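Local coordinates for protein putative neuraminyllactose-binding hemagglutinin homolog (Helicobacter pylori, PDB 3BGH) that is a putative neuraminyllactose-binding hemagglutinin and outer-membrane lipoprotein, also named flagellar sheath adhesin, that probably serves in adhesion, at residues Ile46-Val51 and Ser55-Phe60; Val106-Asp111 and Gln188-Ile193; Ser153-Val158 and Met194-His199. All coordinates share one frame; numbering follows the deposited sequence.

How the contacts relate
All three contacts lay a helix against the same mixed sheet. Contact 2 is the buried one, and contacts 1 and 3 are partly buried. Contact 1 joins strand 38-48 to helix 54-73, while contacts 2 and 3 both use helix 186-208, against strands 98-114 and 144-161. Their chemistry follows their place. Contact 1 has the one hydrogen bond found across any of the three, from a glutamine side chain to a strand carbonyl. Contact 2 is almost wholly isoleucine against isoleucine. Contact 3 mixes an isoleucine with an exposed glutamine. Centres of contacts 2 and 3 lie about 7 Å apart, and Phe60 of contact 1 meets Tyr198 of contact 3 edge-to-face.

Contact 1 of 3, residues Ile46-Val51 and Ser55-Phe60; sequences IEINKV and SYQKEF
Gln57 NE2 donates a hydrogen bond of 2.9 Å to the backbone Ile46 O. This is the one polar bond between 46-51 and 55-60. It is moderately bent, with an N-H...O angle of 148°. The donor lies tilted 34° from the carbonyl plane of Ile46, and it reaches a main-chain oxygen of the strand from the helix. The reach comes from the torsions of Gln57. CG lies anti to the backbone N (chi1 169°), and the chain stays extended beyond CG, which carries the amide across to the strand.

The same side chain is also in van der Waals contact with Ile48. Its CB lies 3.8 Å from Ile48 CG2, and its amide oxygen OE1 rests 3.9 Å from both CG1 and CD1 of Ile48. Ile48 lies slantwise over the Gln57 chain. It thus packs along the aliphatic part of Gln57 as well as against its amide. The bond to Ile46 O anchors the end of the glutamine. A looser apolar contact lies further along the helix, where Ile46 CG1 comes within 4.5 Å of CD2 on the Phe60 ring.

Strand 46-48 and helix 55-60 run nearly antiparallel, with their axes 8.9 Å apart. They belong to the first strand and the helix of the beta-alpha-beta unit made by strand 38-48, helix 54-73 and strand 78-82. Within the sheet, the backbone of Glu47 is hydrogen-bonded to Gly104 and Val106 of strand 98-114. Phe60 also meets Phe23 edge-to-face. Tyr56 touches Ile190, Arg191 and Met194, and with the Phe60-Tyr198 stack this ties helix 54-73 to helix 186-208.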
# COMPACT_ATOMS: atom_id res chain seq x y z
N ILE A 46 -0.89 11.40 -5.18
CA ILE A 46 -1.19 10.37 -4.19
C ILE A 46 -2.52 9.70 -4.52
O ILE A 46 -3.57 10.28 -4.33
CB ILE A 46 -1.29 10.93 -2.73
CG1 ILE A 46 -0.20 11.98 -2.39
CG2 ILE A 46 -1.33 9.80 -1.70
CD1 ILE A 46 1.22 11.47 -2.33
N GLU A 47 -2.47 8.47 -5.01
CA GLU A 47 -3.65 7.66 -5.29
C GLU A 47 -4.30 7.19 -3.99
O GLU A 47 -3.67 7.17 -2.94
CB GLU A 47 -3.25 6.46 -6.14
CG GLU A 47 -2.65 6.82 -7.48
CD GLU A 47 -2.49 5.62 -8.39
OE1 GLU A 47 -3.52 4.93 -8.64
OE2 GLU A 47 -1.34 5.35 -8.84
N ILE A 48 -5.58 6.82 -4.04
CA ILE A 48 -6.33 6.45 -2.84
C ILE A 48 -7.16 5.26 -3.24
O ILE A 48 -7.33 5.03 -4.43
CB ILE A 48 -7.26 7.56 -2.34
CG1 ILE A 48 -8.06 8.18 -3.50
CG2 ILE A 48 -6.48 8.65 -1.58
CD1 ILE A 48 -9.33 8.74 -3.08
N ASN A 49 -7.64 4.47 -2.28
CA ASN A 49 -8.56 3.37 -2.61
C ASN A 49 -10.03 3.81 -2.42
O ASN A 49 -10.29 4.94 -2.01
CB ASN A 49 -8.23 2.11 -1.80
CG ASN A 49 -8.69 2.20 -0.36
OD1 ASN A 49 -8.50 3.21 0.30
ND2 ASN A 49 -9.27 1.14 0.14
N LYS A 50 -10.98 2.92 -2.71
CA LYS A 50 -12.40 3.31 -2.91
C LYS A 50 -13.13 3.87 -1.67
O LYS A 50 -14.14 4.56 -1.76
CB LYS A 50 -13.17 2.13 -3.50
CG LYS A 50 -13.58 1.03 -2.53
CD LYS A 50 -14.34 -0.05 -3.30
CE LYS A 50 -14.73 -1.24 -2.39
NZ LYS A 50 -15.33 -2.43 -3.16
N VAL A 51 -12.58 3.56 -0.52
CA VAL A 51 -13.14 3.89 0.78
C VAL A 51 -12.95 5.38 1.14
O VAL A 51 -13.72 5.93 1.95
CB VAL A 51 -12.51 2.89 1.77
CG1 VAL A 51 -11.96 3.53 3.03
CG2 VAL A 51 -13.48 1.72 2.03
N SER A 55 -12.18 14.18 -2.24
CA SER A 55 -11.81 15.47 -1.68
C SER A 55 -10.69 15.36 -0.64
O SER A 55 -9.90 16.31 -0.49
CB SER A 55 -13.01 16.12 -1.07
OG SER A 55 -13.51 15.32 -0.00
N TYR A 56 -10.62 14.22 0.06
CA TYR A 56 -9.57 13.99 1.08
C TYR A 56 -8.24 13.88 0.39
O TYR A 56 -7.27 14.48 0.83
CB TYR A 56 -9.79 12.73 1.90
CG TYR A 56 -10.94 12.80 2.88
CD1 TYR A 56 -11.87 13.83 2.85
CD2 TYR A 56 -11.15 11.77 3.79
CE1 TYR A 56 -12.96 13.83 3.72
CE2 TYR A 56 -12.20 11.78 4.65
CZ TYR A 56 -13.11 12.81 4.61
OH TYR A 56 -14.16 12.78 5.52
N GLN A 57 -8.22 13.15 -0.72
CA GLN A 57 -7.03 13.01 -1.53
C GLN A 57 -6.55 14.41 -1.94
O GLN A 57 -5.40 14.76 -1.64
CB GLN A 57 -7.34 12.16 -2.74
CG GLN A 57 -6.30 12.15 -3.77
CD GLN A 57 -6.78 11.55 -5.06
OE1 GLN A 57 -7.96 11.62 -5.36
NE2 GLN A 57 -5.87 11.00 -5.87
N LYS A 58 -7.43 15.19 -2.59
CA LYS A 58 -7.11 16.55 -3.05
C LYS A 58 -6.56 17.44 -1.92
O LYS A 58 -5.55 18.11 -2.08
CB LYS A 58 -8.34 17.20 -3.69
CG LYS A 58 -8.53 16.83 -5.16
CD LYS A 58 -10.03 16.63 -5.55
CE LYS A 58 -10.19 16.28 -7.04
NZ LYS A 58 -11.58 15.79 -7.44
N GLU A 59 -7.21 17.40 -0.77
CA GLU A 59 -6.84 18.25 0.33
C GLU A 59 -5.53 17.77 1.00
O GLU A 59 -4.70 18.59 1.43
CB GLU A 59 -8.04 18.34 1.26
CG GLU A 59 -7.78 18.34 2.71
CD GLU A 59 -7.97 19.68 3.33
OE1 GLU A 59 -7.54 20.69 2.71
OE2 GLU A 59 -8.53 19.71 4.47
N PHE A 60 -5.35 16.46 1.06
CA PHE A 60 -4.08 15.83 1.42
C PHE A 60 -2.95 16.22 0.43
O PHE A 60 -1.85 16.56 0.86
CB PHE A 60 -4.26 14.30 1.48
CG PHE A 60 -3.15 13.56 2.16
CD1 PHE A 60 -3.33 13.01 3.43
CD2 PHE A 60 -1.95 13.34 1.51
CE1 PHE A 60 -2.30 12.29 4.06
CE2 PHE A 60 -0.93 12.62 2.14
CZ PHE A 60 -1.10 12.09 3.40

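Contact 2 of 3, residues Val106-Asp111 and Gln188-Ile193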
# COMPACT_ATOMS: atom_id res chain seq x y z
N VAL A 106 -2.28 5.76 -0.65
CA VAL A 106 -2.73 5.38 0.67
C VAL A 106 -4.08 4.70 0.52
O VAL A 106 -4.93 5.15 -0.24
CB VAL A 106 -2.72 6.56 1.69
CG1 VAL A 106 -3.64 7.66 1.27
CG2 VAL A 106 -3.14 6.06 3.08
N ALA A 107 -4.25 3.58 1.20
CA ALA A 107 -5.48 2.83 1.14
C ALA A 107 -5.90 2.50 2.54
O ALA A 107 -5.07 2.33 3.43
CB ALA A 107 -5.28 1.58 0.33
N ILE A 108 -7.21 2.45 2.76
CA ILE A 108 -7.74 2.05 4.04
C ILE A 108 -8.52 0.71 3.90
O ILE A 108 -9.37 0.54 3.02
CB ILE A 108 -8.50 3.22 4.70
CG1 ILE A 108 -7.46 4.25 5.13
CG2 ILE A 108 -9.31 2.75 5.91
CD1 ILE A 108 -7.95 5.57 5.46
N LEU A 109 -8.14 -0.25 4.73
CA LEU A 109 -8.83 -1.52 4.84
C LEU A 109 -9.76 -1.45 6.03
O LEU A 109 -9.42 -0.91 7.07
CB LEU A 109 -7.83 -2.64 5.03
CG LEU A 109 -7.06 -3.12 3.80
CD1 LEU A 109 -6.12 -2.07 3.23
CD2 LEU A 109 -6.29 -4.33 4.21
N GLU A 110 -10.94 -2.01 5.85
CA GLU A 110 -12.00 -1.90 6.84
C GLU A 110 -12.25 -3.25 7.47
O GLU A 110 -12.03 -4.28 6.82
CB GLU A 110 -13.29 -1.34 6.20
CG GLU A 110 -13.12 0.13 5.82
CD GLU A 110 -14.36 0.75 5.19
OE1 GLU A 110 -15.27 0.01 4.77
OE2 GLU A 110 -14.41 2.00 5.12
N ASP A 111 -12.68 -3.22 8.73
CA ASP A 111 -13.27 -4.39 9.40
C ASP A 111 -12.25 -5.53 9.60
O ASP A 111 -12.45 -6.66 9.15
CB ASP A 111 -14.55 -4.87 8.68
CG ASP A 111 -15.72 -3.88 8.81
OD1 ASP A 111 -15.81 -3.13 9.81
OD2 ASP A 111 -16.58 -3.84 7.90
N GLN A 188 -15.30 8.54 10.18
CA GLN A 188 -14.54 9.06 11.31
C GLN A 188 -13.13 8.38 11.47
O GLN A 188 -12.13 9.02 11.80
CB GLN A 188 -15.42 9.01 12.57
CG GLN A 188 -14.92 9.77 13.80
CD GLN A 188 -15.15 11.29 13.77
OE1 GLN A 188 -14.86 11.98 14.75
NE2 GLN A 188 -15.63 11.81 12.64
N ALA A 189 -13.06 7.08 11.19
CA ALA A 189 -11.82 6.34 11.32
C ALA A 189 -10.83 6.72 10.20
O ALA A 189 -9.63 6.87 10.45
CB ALA A 189 -12.11 4.85 11.32
N ILE A 190 -11.37 6.88 9.00
CA ILE A 190 -10.65 7.37 7.82
C ILE A 190 -9.99 8.73 8.09
O ILE A 190 -8.80 8.94 7.82
CB ILE A 190 -11.62 7.47 6.62
CG1 ILE A 190 -12.05 6.06 6.20
CG2 ILE A 190 -11.01 8.22 5.47
CD1 ILE A 190 -13.09 6.00 5.13
N ARG A 191 -10.78 9.64 8.64
CA ARG A 191 -10.30 10.93 9.05
C ARG A 191 -9.10 10.87 10.01
O ARG A 191 -8.11 11.60 9.81
CB ARG A 191 -11.48 11.74 9.59
CG ARG A 191 -11.82 12.89 8.69
CD ARG A 191 -13.30 13.15 8.48
NE ARG A 191 -13.93 13.81 9.61
CZ ARG A 191 -15.13 14.39 9.57
NH1 ARG A 191 -15.86 14.42 8.45
NH2 ARG A 191 -15.61 14.95 10.67
N LYS A 192 -9.17 9.99 11.00
CA LYS A 192 -8.09 9.77 12.00
C LYS A 192 -6.85 9.16 11.40
O LYS A 192 -5.74 9.62 11.67
CB LYS A 192 -8.57 8.87 13.14
CG LYS A 192 -9.51 9.55 14.15
CD LYS A 192 -9.64 8.73 15.42
CE LYS A 192 -10.89 7.85 15.38
NZ LYS A 192 -10.83 6.80 16.46
N ILE A 193 -7.04 8.14 10.57
CA ILE A 193 -5.94 7.45 9.93
C ILE A 193 -5.18 8.38 9.00
O ILE A 193 -3.94 8.43 9.05
CB ILE A 193 -6.43 6.16 9.21
CG1 ILE A 193 -6.74 5.08 10.27
CG2 ILE A 193 -5.43 5.70 8.15
CD1 ILE A 193 -7.57 3.90 9.78
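Strand 106-111 and helix 188-193 run at 140° to each other, with their axes 10.0 Å apart and Ile108 and Ile190 the closest pair by CA atoms, at 7.1 Å. Ile108 carries the contact from the strand. Its CD1 reaches the helix between Ile190 and Ile193. That methyl lies 3.7 Å from Ile193 CG2 and 4.0 Å from Ile190 CG2. It also comes within 4.0 Å of Ile190 CA, so it packs against the helix backbone as well as the side chains.

Ile108 and Ile193 lie alongside each other and point opposite ways. This brings Ile108 CG1 to 3.9 Å from Ile193 CG2, one carbon short of the tip. In Ile193, CG2 lies anti to the backbone N, with CG1 beside that N (chi1 -75°). This torsion points the CG2 methyl at Ile108.

Glu110 adds a fringe contact. Its OE2 comes within 4.2 Å of Ile190 CD1, and no hydrogen bond crosses between the segments. The three isoleucines are all buried, and the interface is apolar packing of helix on sheet.

Strand 98-114 lies between strands 38-48 and 123-137 in the sheet. Ile193 also touches Ser128 of strand 123-137 and Ala157 of strand 144-161, while Ile190 rests on Val51. Helix 186-208 thus spans several strands on one face of the sheet.

Contact 3 of 3, residues Ser153-Val158 and Met194-His199; sequences SKIKAV and MNQAYH
Ile155 lays its CG2 methyl against the side-chain amide of Gln196. CG2 lies 3.6 Å from Gln196 NE2 and 3.7 Å from Gln196 CD. It is also 3.8 Å from Gln196 CB, so one methyl meets both the root and the end of the glutamine. The two side chains overlap in passing, each headed for the other's backbone. Gln196 keeps CG beside its backbone N (chi1 -80°) and is extended beyond CG, which lets the chain run alongside the isoleucine.

The other branch of Ile155 goes to the next helix residue. CD1 reaches Ala197, 3.9 Å from its CA and 4.1 Å from its CB. It is also 3.9 Å from Ala197 N. The small alanine lets this methyl approach the main chain of the helix. The two branches of Ile155 thus serve two partners. With CG2 anti to the backbone N and CG1 beside that N (chi1 -60°), CG2 is set toward Gln196 and the CG1-CD1 arm toward Ala197.

Gln196 OE1 comes loosely to 3.9 Å from the backbone Lys156 O, and no hydrogen bond joins the segments. Lys156 sends its charged end to Glu114, with which it forms a salt bridge. Gln196 is exposed, whereas Ala197 is buried, so the contact passes from the surface towards the interior.

Further contacts tie the same elements together. Ile155 also touches Ile193 one turn earlier on the helix, and its backbone N bonds to Ser128 OG of the neighbouring strand.

Helix 186-208 here packs on an irregular part of strand 144-161, just before the regular residues 156-158. That strand is the outermost on this side of the sheet within the chain. This is helix-on-sheet packing at the edge of a mixed five-stranded sheet.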
# COMPACT_ATOMS: atom_id res chain seq x y z
N SER A 153 1.77 2.61 6.01
CA SER A 153 0.90 1.48 6.33
C SER A 153 0.84 1.16 7.83
O SER A 153 1.60 1.72 8.62
CB SER A 153 1.36 0.27 5.55
OG SER A 153 2.52 -0.26 6.15
N LYS A 154 -0.06 0.27 8.22
CA LYS A 154 -0.27 -0.13 9.64
C LYS A 154 -0.78 0.96 10.59
O LYS A 154 -0.74 0.78 11.82
CB LYS A 154 0.96 -0.84 10.24
CG LYS A 154 1.50 -1.98 9.41
CD LYS A 154 0.78 -3.28 9.67
CE LYS A 154 1.72 -4.50 9.41
NZ LYS A 154 1.05 -5.80 9.72
N ILE A 155 -1.25 2.06 10.06
CA ILE A 155 -1.98 3.03 10.87
C ILE A 155 -3.42 2.59 11.21
O ILE A 155 -4.23 2.36 10.30
CB ILE A 155 -1.90 4.44 10.25
CG1 ILE A 155 -0.42 4.87 10.16
CG2 ILE A 155 -2.67 5.39 11.10
CD1 ILE A 155 -0.16 6.23 9.56
N LYS A 156 -3.77 2.51 12.49
CA LYS A 156 -5.05 1.89 12.91
C LYS A 156 -6.04 2.82 13.63
O LYS A 156 -5.67 3.70 14.42
CB LYS A 156 -4.83 0.64 13.80
CG LYS A 156 -3.60 -0.22 13.54
CD LYS A 156 -3.59 -1.51 14.43
CE LYS A 156 -2.25 -2.26 14.39
NZ LYS A 156 -2.41 -3.78 14.45
N ALA A 157 -7.33 2.58 13.38
CA ALA A 157 -8.38 3.20 14.15
C ALA A 157 -9.38 2.15 14.61
O ALA A 157 -9.90 1.36 13.83
CB ALA A 157 -9.07 4.26 13.33
N VAL A 158 -9.66 2.16 15.90
CA VAL A 158 -10.64 1.27 16.46
C VAL A 158 -12.05 1.76 16.13
O VAL A 158 -12.36 2.93 16.35
CB VAL A 158 -10.48 1.17 17.96
CG1 VAL A 158 -11.53 0.25 18.53
CG2 VAL A 158 -9.10 0.66 18.26
N MET A 194 -5.93 9.13 8.19
CA MET A 194 -5.36 10.10 7.25
C MET A 194 -4.61 11.23 7.98
O MET A 194 -3.56 11.64 7.53
CB MET A 194 -6.43 10.73 6.31
CG MET A 194 -7.37 9.77 5.61
SD MET A 194 -7.39 10.09 3.85
CE MET A 194 -5.83 9.28 3.55
N ASN A 195 -5.18 11.76 9.07
CA ASN A 195 -4.45 12.76 9.86
C ASN A 195 -3.14 12.22 10.35
O ASN A 195 -2.16 12.93 10.32
CB ASN A 195 -5.25 13.28 11.07
CG ASN A 195 -6.42 14.16 10.65
OD1 ASN A 195 -6.46 14.67 9.53
ND2 ASN A 195 -7.39 14.32 11.53
N GLN A 196 -3.13 10.97 10.84
CA GLN A 196 -1.91 10.37 11.34
C GLN A 196 -0.96 10.16 10.19
O GLN A 196 0.23 10.31 10.35
CB GLN A 196 -2.15 9.03 12.01
CG GLN A 196 -2.66 9.05 13.42
CD GLN A 196 -2.78 7.62 13.99
OE1 GLN A 196 -3.89 7.14 14.28
NE2 GLN A 196 -1.64 6.93 14.13
N ALA A 197 -1.47 9.82 9.00
CA ALA A 197 -0.57 9.66 7.86
C ALA A 197 -0.00 11.00 7.40
O ALA A 197 1.17 11.08 6.98
CB ALA A 197 -1.26 8.92 6.70
N TYR A 198 -0.82 12.05 7.46
CA TYR A 198 -0.36 13.35 7.02
C TYR A 198 0.76 13.83 7.96
O TYR A 198 1.80 14.26 7.48
CB TYR A 198 -1.48 14.39 6.98
CG TYR A 198 -0.98 15.71 6.42
CD1 TYR A 198 -1.05 15.99 5.07
CD2 TYR A 198 -0.37 16.65 7.25
CE1 TYR A 198 -0.57 17.20 4.57
CE2 TYR A 198 0.11 17.85 6.76
CZ TYR A 198 0.02 18.11 5.43
OH TYR A 198 0.52 19.31 4.95
N HIS A 199 0.53 13.74 9.27
CA HIS A 199 1.52 14.09 10.28
C HIS A 199 2.84 13.32 10.03
O HIS A 199 3.86 13.97 9.85
CB HIS A 199 0.94 13.84 11.70
CG HIS A 199 1.91 14.13 12.83
ND1 HIS A 199 2.10 15.40 13.34
CD2 HIS A 199 2.68 13.30 13.57
CE1 HIS A 199 2.98 15.35 14.33
NE2 HIS A 199 3.34 14.08 14.50